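Local coordinates for rhodanese domain-containing protein (Thermoplasma volcanium GSS1, PDB 3GK5), which is of unknown function but carries a rhodanese-like domain, the part modelled here, and by family is probably related to sulfur-transferring enzymes, at residues A8-Y12 against W92-P98; K56-I61 against N81-V85. All coordinates share one frame; numbering follows the deposited sequence.

The two contacts sit at different levels of one rhodanese-like domain. Contact 2 (56-61 with 81-85) lies in the parallel sheet, while contact 1 (8-12 with 92-98) joins helices from the two ends of the chain; the centres of the two contacts lie about 15 Å apart. L11 connects them: its CD2 lies 3.9 Å from V85 CG2 and its CD1 3.9 Å from A59 CB, so a leucine that contact 1 sets against W92 also packs on the sheet of contact 2. Strand 82-85 is followed in the chain by helix 88-94. In active rhodaneses the loop after the strand equivalent to 58-61 carries the catalytic cysteine, and contact 2 would thus lie just behind such a loop.

Contact 1: residues A8-Y12 against W92-P98; sequences AADLY and WIEEGYP
Helix 8-13, near the start of the rhodanese-like domain, packs against the last turn of helix 88-94 and the turn after it, with Y12 and Y97 as the main aromatic partners. Their rings lie obliquely, planes at 32° and centroids 4.8 Å apart. Y97 CE2 comes over one face of Y12, 3.6 Å from Y12 CD1, while Y12 CB sits over the face of Y97 in a CH-pi contact, 4.2 Å from that ring's centroid. With CG opposite the backbone N (179°), the ring of Y12 extends toward Y97 and P98. W92 CH2 meets the same ring at its edge, and P98 CG closes on Y12 CE2 at 3.5 Å. Small residues suit the preceding turn: A8 CB lies 3.9 Å from Y97 CE1, and the Y97 hydroxyl sits against CA and CB of A9, whose small methyl lets the ring approach the backbone.

What brings Y97 here is the ending of helix 88-94, a Schellman motif in which G96 takes a positive phi that suits a residue without a side chain. G96 N bonds to I93 O, and a weaker bond runs from Y97 N to W92 O. Beyond this turn P98 comes to the edge of the indole, while Y97 CB lies over one of its faces. W92 NE1 donates to P98 O at 3.0 Å, a bent bond (140°) in the ring plane that reaches the carbonyl from above. The buried indole thereby has its N-H satisfied; its CZ3 lies 4.1 Å from L11 CG, and I34, in a loop, also packs on W92.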
loop_
_atom_site.group_PDB
_atom_site.type_symbol
_atom_site.label_atom_id
_atom_site.label_comp_id
_atom_site.label_asym_id
_atom_site.label_seq_id
_atom_site.Cartn_x
_atom_site.Cartn_y
_atom_site.Cartn_z
ATOM N N ALA A 8 -11.360 -1.209 0.208
ATOM C CA ALA A 8 -11.038 -0.087 -0.673
ATOM C C ALA A 8 -11.857 1.139 -0.283
ATOM O O ALA A 8 -11.323 2.233 -0.123
ATOM C CB ALA A 8 -11.322 -0.457 -2.118
ATOM N N ALA A 9 -13.161 0.943 -0.137
ATOM C CA ALA A 9 -14.054 2.027 0.230
ATOM C C ALA A 9 -13.597 2.652 1.534
ATOM O O ALA A 9 -13.636 3.875 1.693
ATOM C CB ALA A 9 -15.485 1.513 0.361
ATOM N N ASP A 10 -13.164 1.809 2.465
ATOM C CA ASP A 10 -12.683 2.276 3.763
ATOM C C ASP A 10 -11.474 3.180 3.576
ATOM O O ASP A 10 -11.442 4.304 4.084
ATOM C CB ASP A 10 -12.291 1.085 4.642
ATOM C CG ASP A 10 -13.487 0.326 5.177
ATOM O OD1 ASP A 10 -13.332 -0.881 5.473
ATOM O OD2 ASP A 10 -14.574 0.938 5.316
ATOM N N LEU A 11 -10.476 2.680 2.851
ATOM C CA LEU A 11 -9.265 3.452 2.602
ATOM C C LEU A 11 -9.576 4.815 1.995
ATOM O O LEU A 11 -9.110 5.834 2.491
ATOM C CB LEU A 11 -8.310 2.688 1.674
ATOM C CG LEU A 11 -7.030 3.416 1.232
ATOM C CD1 LEU A 11 -6.311 4.021 2.426
ATOM C CD2 LEU A 11 -6.115 2.431 0.520
ATOM N N TYR A 12 -10.364 4.825 0.926
ATOM C CA TYR A 12 -10.713 6.067 0.250
ATOM C C TYR A 12 -11.416 7.061 1.162
ATOM O O TYR A 12 -11.138 8.257 1.111
ATOM C CB TYR A 12 -11.580 5.772 -0.975
ATOM C CG TYR A 12 -12.024 7.000 -1.733
ATOM C CD1 TYR A 12 -13.316 7.513 -1.577
ATOM C CD2 TYR A 12 -11.154 7.654 -2.611
ATOM C CE1 TYR A 12 -13.733 8.646 -2.281
ATOM C CE2 TYR A 12 -11.559 8.788 -3.317
ATOM C CZ TYR A 12 -12.850 9.276 -3.149
ATOM O OH TYR A 12 -13.251 10.389 -3.856
ATOM N N TRP A 92 -9.274 -1.529 -6.240
ATOM C CA TRP A 92 -9.424 -0.087 -6.094
ATOM C C TRP A 92 -9.943 0.555 -7.382
ATOM O O TRP A 92 -10.829 1.411 -7.347
ATOM C CB TRP A 92 -8.073 0.508 -5.682
ATOM C CG TRP A 92 -7.970 1.984 -5.783
ATOM C CD1 TRP A 92 -7.728 2.716 -6.911
ATOM C CD2 TRP A 92 -8.078 2.923 -4.711
ATOM N NE1 TRP A 92 -7.675 4.054 -6.607
ATOM C CE2 TRP A 92 -7.888 4.210 -5.263
ATOM C CE3 TRP A 92 -8.320 2.803 -3.335
ATOM C CZ2 TRP A 92 -7.930 5.370 -4.489
ATOM C CZ3 TRP A 92 -8.363 3.955 -2.563
ATOM C CH2 TRP A 92 -8.169 5.228 -3.146
ATOM N N ILE A 93 -9.388 0.129 -8.514
ATOM C CA ILE A 93 -9.778 0.643 -9.824
ATOM C C ILE A 93 -11.128 0.086 -10.271
ATOM O O ILE A 93 -11.965 0.818 -10.809
ATOM C CB ILE A 93 -8.701 0.305 -10.884
ATOM C CG1 ILE A 93 -7.427 1.102 -10.574
ATOM C CG2 ILE A 93 -9.223 0.593 -12.299
ATOM C CD1 ILE A 93 -6.301 0.873 -11.546
ATOM N N GLU A 94 -11.342 -1.206 -10.039
ATOM C CA GLU A 94 -12.600 -1.845 -10.417
ATOM C C GLU A 94 -13.767 -1.129 -9.750
ATOM O O GLU A 94 -14.842 -1.016 -10.333
ATOM C CB GLU A 94 -12.614 -3.318 -9.992
ATOM C CG GLU A 94 -11.578 -4.200 -10.673
ATOM C CD GLU A 94 -11.841 -4.385 -12.156
ATOM O OE1 GLU A 94 -11.748 -3.390 -12.912
ATOM O OE2 GLU A 94 -12.145 -5.528 -12.566
ATOM N N GLU A 95 -13.548 -0.653 -8.527
ATOM C CA GLU A 95 -14.592 0.040 -7.787
ATOM C C GLU A 95 -14.720 1.498 -8.197
ATOM O O GLU A 95 -15.514 2.244 -7.626
ATOM C CB GLU A 95 -14.336 -0.046 -6.285
ATOM C CG GLU A 95 -15.292 -0.966 -5.554
ATOM C CD GLU A 95 -14.827 -2.400 -5.526
ATOM O OE1 GLU A 95 -15.652 -3.286 -5.220
ATOM O OE2 GLU A 95 -13.635 -2.654 -5.791
ATOM N N GLY A 96 -13.933 1.904 -9.188
ATOM C CA GLY A 96 -13.999 3.274 -9.662
ATOM C C GLY A 96 -13.399 4.298 -8.719
ATOM O O GLY A 96 -14.058 5.251 -8.317
ATOM N N TYR A 97 -12.141 4.110 -8.351
ATOM C CA TYR A 97 -11.504 5.060 -7.466
ATOM C C TYR A 97 -10.388 5.809 -8.176
ATOM O O TYR A 97 -9.712 5.270 -9.048
ATOM C CB TYR A 97 -11.007 4.355 -6.213
ATOM C CG TYR A 97 -12.121 4.037 -5.236
ATOM C CD1 TYR A 97 -12.339 2.731 -4.798
ATOM C CD2 TYR A 97 -12.929 5.047 -4.721
ATOM C CE1 TYR A 97 -13.331 2.441 -3.863
ATOM C CE2 TYR A 97 -13.923 4.770 -3.786
ATOM C CZ TYR A 97 -14.114 3.469 -3.358
ATOM O OH TYR A 97 -15.059 3.209 -2.396
ATOM N N PRO A 98 -10.189 7.077 -7.808
ATOM C CA PRO A 98 -9.167 7.938 -8.402
ATOM C C PRO A 98 -7.743 7.391 -8.368
ATOM O O PRO A 98 -7.229 6.964 -7.325
ATOM C CB PRO A 98 -9.318 9.235 -7.618
ATOM C CG PRO A 98 -9.742 8.757 -6.270
ATOM C CD PRO A 98 -10.774 7.712 -6.615
#

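Contact 2: residues K56-I61 against N81-V85; sequences KKYAVI and NIVDV
V83 is turned about its first torsion (-64°) with CG2 between its own backbone N and carbonyl carbon, 3.6 Å from A59 CA, while CG1 meets the end of K57, 3.7 Å from K57 NZ. K57 sets out with CG anti to N, and a chain bent at chi2 (80°) and again further out crosses from its own segment toward V83. The amine bonds to the hydroxyl of Y18; a leucine in its place would probably leave that hydroxyl without this partner. Beyond this pair the backbones of 58-61 and 82-85 run parallel, neighbours in the central sheet joined by helix 66-76 in a beta-alpha-beta crossover. Y58 and V60 each use both N and O towards the other strand: Y58 N binds N81 O (2.8 Å), V83 N binds Y58 O, V60 N binds V83 O almost straight (166°), and V85 N binds V60 O (3.0 Å). A59 and D84 turn their backbone bonds the other way, to L21 and to R4 and I6. Branched side chains suit this buried sheet: on one face I82 CG2 packs on Y58 CB at 3.9 Å and V60 CG2 lies beside I82 CB, with V72 of helix 66-76 over V60 and I82. On the opposite face the small CB of A59 touches CG2 of both V83 and V85. D84, an acidic residue among apolar ones, has its carboxylate oxygens bonded by S68 and Y3.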
loop_
_atom_site.group_PDB
_atom_site.type_symbol
_atom_site.label_atom_id
_atom_site.label_comp_id
_atom_site.label_asym_id
_atom_site.label_seq_id
_atom_site.Cartn_x
_atom_site.Cartn_y
_atom_site.Cartn_z
ATOM N N LYS A 56 3.156 6.950 11.616
ATOM C CA LYS A 56 2.208 6.972 10.518
ATOM C C LYS A 56 1.416 5.692 10.434
ATOM O O LYS A 56 1.839 4.653 10.936
ATOM C CB LYS A 56 2.918 7.210 9.189
ATOM C CG LYS A 56 3.366 8.630 8.999
ATOM C CD LYS A 56 4.157 8.765 7.731
ATOM C CE LYS A 56 4.796 10.132 7.631
ATOM N NZ LYS A 56 5.869 10.105 6.595
ATOM N N LYS A 57 0.251 5.792 9.803
ATOM C CA LYS A 57 -0.651 4.663 9.597
ATOM C C LYS A 57 -0.547 4.324 8.115
ATOM O O LYS A 57 -1.061 5.049 7.268
ATOM C CB LYS A 57 -2.080 5.082 9.940
ATOM C CG LYS A 57 -3.146 4.019 9.726
ATOM C CD LYS A 57 -3.175 3.020 10.866
ATOM C CE LYS A 57 -4.612 2.696 11.302
ATOM N NZ LYS A 57 -5.369 1.856 10.318
ATOM N N TYR A 58 0.124 3.224 7.800
ATOM C CA TYR A 58 0.300 2.834 6.409
ATOM C C TYR A 58 -0.729 1.850 5.869
ATOM O O TYR A 58 -1.213 0.970 6.584
ATOM C CB TYR A 58 1.697 2.243 6.200
ATOM C CG TYR A 58 2.830 3.230 6.386
ATOM C CD1 TYR A 58 3.546 3.294 7.588
ATOM C CD2 TYR A 58 3.201 4.087 5.352
ATOM C CE1 TYR A 58 4.607 4.186 7.744
ATOM C CE2 TYR A 58 4.255 4.978 5.498
ATOM C CZ TYR A 58 4.951 5.026 6.686
ATOM O OH TYR A 58 5.986 5.917 6.812
ATOM N N ALA A 59 -1.048 2.019 4.593
ATOM C CA ALA A 59 -1.977 1.146 3.889
ATOM C C ALA A 59 -1.147 0.510 2.767
ATOM O O ALA A 59 -0.813 1.167 1.775
ATOM C CB ALA A 59 -3.150 1.965 3.312
ATOM N N VAL A 60 -0.800 -0.762 2.935
ATOM C CA VAL A 60 0.029 -1.459 1.955
ATOM C C VAL A 60 -0.795 -2.000 0.817
ATOM O O VAL A 60 -1.683 -2.831 1.008
ATOM C CB VAL A 60 0.791 -2.630 2.585
ATOM C CG1 VAL A 60 1.895 -3.077 1.648
ATOM C CG2 VAL A 60 1.341 -2.227 3.923
ATOM N N ILE A 61 -0.487 -1.529 -0.380
ATOM C CA ILE A 61 -1.235 -1.954 -1.532
ATOM C C ILE A 61 -0.398 -2.756 -2.494
ATOM O O ILE A 61 0.813 -2.595 -2.592
ATOM C CB ILE A 61 -1.832 -0.758 -2.258
ATOM C CG1 ILE A 61 -2.937 -1.233 -3.211
ATOM C CG2 ILE A 61 -0.739 -0.017 -2.988
ATOM C CD1 ILE A 61 -4.092 -0.232 -3.352
ATOM N N ASN A 81 2.613 0.532 12.322
ATOM C CA ASN A 81 1.173 0.611 12.206
ATOM C C ASN A 81 0.812 0.581 10.717
ATOM O O ASN A 81 0.669 1.631 10.083
ATOM C CB ASN A 81 0.695 1.902 12.864
ATOM C CG ASN A 81 -0.796 2.048 12.832
ATOM O OD1 ASN A 81 -1.522 1.060 12.723
ATOM N ND2 ASN A 81 -1.272 3.283 12.946
ATOM N N ILE A 82 0.697 -0.631 10.166
ATOM C CA ILE A 82 0.354 -0.820 8.756
ATOM C C ILE A 82 -0.821 -1.771 8.603
ATOM O O ILE A 82 -1.074 -2.602 9.469
ATOM C CB ILE A 82 1.537 -1.395 7.919
ATOM C CG1 ILE A 82 1.578 -2.923 8.023
ATOM C CG2 ILE A 82 2.858 -0.793 8.385
ATOM C CD1 ILE A 82 1.877 -3.461 9.402
ATOM N N VAL A 83 -1.534 -1.642 7.489
ATOM C CA VAL A 83 -2.686 -2.482 7.194
ATOM C C VAL A 83 -2.590 -2.958 5.748
ATOM O O VAL A 83 -1.945 -2.310 4.931
ATOM C CB VAL A 83 -3.978 -1.687 7.357
ATOM C CG1 VAL A 83 -4.145 -1.251 8.809
ATOM C CG2 VAL A 83 -3.936 -0.477 6.443
ATOM N N ASP A 84 -3.228 -4.081 5.434
ATOM C CA ASP A 84 -3.207 -4.630 4.075
ATOM C C ASP A 84 -4.467 -4.178 3.331
ATOM O O ASP A 84 -5.554 -4.156 3.908
ATOM C CB ASP A 84 -3.139 -6.169 4.139
ATOM C CG ASP A 84 -3.034 -6.821 2.769
ATOM O OD1 ASP A 84 -2.255 -6.323 1.926
ATOM O OD2 ASP A 84 -3.716 -7.850 2.534
ATOM N N VAL A 85 -4.319 -3.799 2.065
ATOM C CA VAL A 85 -5.465 -3.359 1.271
ATOM C C VAL A 85 -6.023 -4.512 0.428
ATOM O O VAL A 85 -5.362 -5.018 -0.488
ATOM C CB VAL A 85 -5.092 -2.190 0.319
ATOM C CG1 VAL A 85 -6.316 -1.748 -0.468
ATOM C CG2 VAL A 85 -4.517 -1.029 1.101
HETATM O O HOH W 1 4.133 3.131 11.618
#